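PDB 3AGK: peptide chain release factor subunit 1 from Aeropyrum pernix, which probably directs the termination of protein synthesis in response to the stop codons UAA, UAG and UGA. Local coordinates for residues Lys317-His322 / Gly360-Ile365. Numbering follows the deposited sequence.
Sequences KTLLIH and GGLAGI
A classic beta bulge interrupts this antiparallel strand pair, where Lys317 and Thr318 both face Ile365. Ile365 O accepts two backbone bonds in its carbonyl plane. Lys317 N lies 2.8 Å from Ile365 O, but this short bond is bent to 133° at the hydrogen. Thr318 N is 3.2 Å from Ile365 O, a longer bond that is nearly straight at 167° and lies on a lone pair. Ile365 N returns a bond to Thr318 O. Leu320 and Ala363 form the next hydrogen-bonded pair, with Leu320 N 2.8 Å from Ala363 O. His322 N reaches Gly361 O at 2.9 Å, the donor tilted out of the carbonyl plane. These are the two central strands of the mixed sheet in eRF1 domain 3, and helices pack on both faces. Strand 341-345 bonds to the far edge of 318-322.

The Thr318 and Ile365 side chains run alongside each other on one face. A chi1 of 75° turns Thr318 OG1 over its own backbone, against Ile365 CD1 at 3.4 Å. Ile365 CG2 meets the aliphatic Lys317 CE at 3.7 Å, while Lys317 NZ forms a salt bridge with Glu288 of helix 277-294. An alanine in place of Ile365 lacks CG1, CG2 and CD1, and would probably leave a gap beside the Lys317 chain and much less apolar cover for the Thr318 hydroxyl. On the opposite face, Leu319 CD1 reaches diagonally, past its own partner Gly364, to touch Leu362 CD2 at 3.8 Å. Both leucines also touch Trp331 of helix 328-335 and Val307 of helix 304-312.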
loop_
_atom_site.group_PDB
_atom_site.type_symbol
_atom_site.label_atom_id
_atom_site.label_comp_id
_atom_site.label_asym_id
_atom_site.label_seq_id
_atom_site.Cartn_x
_atom_site.Cartn_y
_atom_site.Cartn_z
ATOM N N LYS A 317 2.088 -24.576 14.987
ATOM C CA LYS A 317 2.302 -24.587 13.534
ATOM C C LYS A 317 2.178 -23.203 12.899
ATOM O O LYS A 317 2.966 -22.843 12.025
ATOM C CB LYS A 317 1.435 -25.620 12.801
ATOM C CG LYS A 317 -0.011 -25.271 12.651
ATOM C CD LYS A 317 -0.656 -26.201 11.634
ATOM C CE LYS A 317 -2.069 -25.755 11.305
ATOM N NZ LYS A 317 -2.543 -26.283 9.992
ATOM N N THR A 318 1.208 -22.412 13.347
ATOM C CA THR A 318 1.110 -21.040 12.850
ATOM C C THR A 318 0.811 -20.045 13.958
ATOM O O THR A 318 -0.107 -20.237 14.768
ATOM C CB THR A 318 0.070 -20.872 11.693
ATOM O OG1 THR A 318 -1.254 -20.904 12.226
ATOM C CG2 THR A 318 0.213 -21.965 10.652
ATOM N N LEU A 319 1.602 -18.979 13.977
ATOM C CA LEU A 319 1.405 -17.861 14.894
ATOM C C LEU A 319 0.670 -16.730 14.178
ATOM O O LEU A 319 1.146 -16.223 13.164
ATOM C CB LEU A 319 2.763 -17.349 15.371
ATOM C CG LEU A 319 2.816 -16.330 16.505
ATOM C CD1 LEU A 319 2.038 -16.841 17.697
ATOM C CD2 LEU A 319 4.255 -16.038 16.903
ATOM N N LEU A 320 -0.489 -16.343 14.698
ATOM C CA LEU A 320 -1.257 -15.236 14.130
ATOM C C LEU A 320 -1.005 -14.001 14.964
ATOM O O LEU A 320 -1.279 -14.003 16.170
ATOM C CB LEU A 320 -2.749 -15.546 14.145
ATOM C CG LEU A 320 -3.252 -16.655 13.232
ATOM C CD1 LEU A 320 -4.273 -17.503 13.945
ATOM C CD2 LEU A 320 -3.852 -16.031 12.005
ATOM N N ILE A 321 -0.476 -12.955 14.331
ATOM C CA ILE A 321 -0.125 -11.735 15.056
ATOM C C ILE A 321 -0.730 -10.505 14.414
ATOM O O ILE A 321 -0.420 -10.183 13.264
ATOM C CB ILE A 321 1.397 -11.525 15.118
ATOM C CG1 ILE A 321 2.113 -12.848 15.400
ATOM C CG2 ILE A 321 1.752 -10.460 16.169
ATOM C CD1 ILE A 321 3.616 -12.746 15.286
ATOM N N HIS A 322 -1.587 -9.815 15.160
ATOM C CA HIS A 322 -2.173 -8.556 14.696
ATOM C C HIS A 322 -1.087 -7.487 14.505
ATOM O O HIS A 322 -0.249 -7.271 15.377
ATOM C CB HIS A 322 -3.251 -8.070 15.682
ATOM C CG HIS A 322 -4.162 -7.018 15.121
ATOM N ND1 HIS A 322 -3.797 -5.691 15.021
ATOM C CD2 HIS A 322 -5.434 -7.096 14.657
ATOM C CE1 HIS A 322 -4.799 -5.001 14.503
ATOM N NE2 HIS A 322 -5.804 -5.833 14.275
ATOM N N GLY A 360 -6.163 -10.085 22.212
ATOM C CA GLY A 360 -5.067 -9.142 22.234
ATOM C C GLY A 360 -4.234 -9.220 20.974
ATOM O O GLY A 360 -3.083 -8.801 20.962
ATOM N N GLY A 361 -4.821 -9.739 19.901
ATOM C CA GLY A 361 -4.120 -9.829 18.632
ATOM C C GLY A 361 -2.907 -10.760 18.658
ATOM O O GLY A 361 -1.914 -10.510 17.966
ATOM N N LEU A 362 -2.991 -11.830 19.454
ATOM C CA LEU A 362 -1.938 -12.857 19.511
ATOM C C LEU A 362 -2.533 -14.234 19.783
ATOM O O LEU A 362 -3.103 -14.468 20.848
ATOM C CB LEU A 362 -0.967 -12.542 20.651
ATOM C CG LEU A 362 0.548 -12.788 20.610
ATOM C CD1 LEU A 362 1.016 -13.333 21.977
ATOM C CD2 LEU A 362 1.002 -13.668 19.489
ATOM N N ALA A 363 -2.365 -15.163 18.852
ATOM C CA ALA A 363 -2.819 -16.528 19.079
ATOM C C ALA A 363 -2.078 -17.494 18.175
ATOM O O ALA A 363 -1.502 -17.081 17.168
ATOM C CB ALA A 363 -4.329 -16.649 18.880
ATOM N N GLY A 364 -2.076 -18.775 18.546
ATOM C CA GLY A 364 -1.414 -19.786 17.751
ATOM C C GLY A 364 -2.338 -20.932 17.407
ATOM O O GLY A 364 -3.222 -21.289 18.182
ATOM N N ILE A 365 -2.157 -21.493 16.223
ATOM C CA ILE A 365 -2.740 -22.787 15.929
ATOM C C ILE A 365 -1.659 -23.850 16.217
ATOM O O ILE A 365 -0.534 -23.753 15.732
ATOM C CB ILE A 365 -3.208 -22.885 14.481
ATOM C CG1 ILE A 365 -4.229 -21.781 14.172
ATOM C CG2 ILE A 365 -3.774 -24.301 14.191
ATOM C CD1 ILE A 365 -4.509 -21.606 12.671
#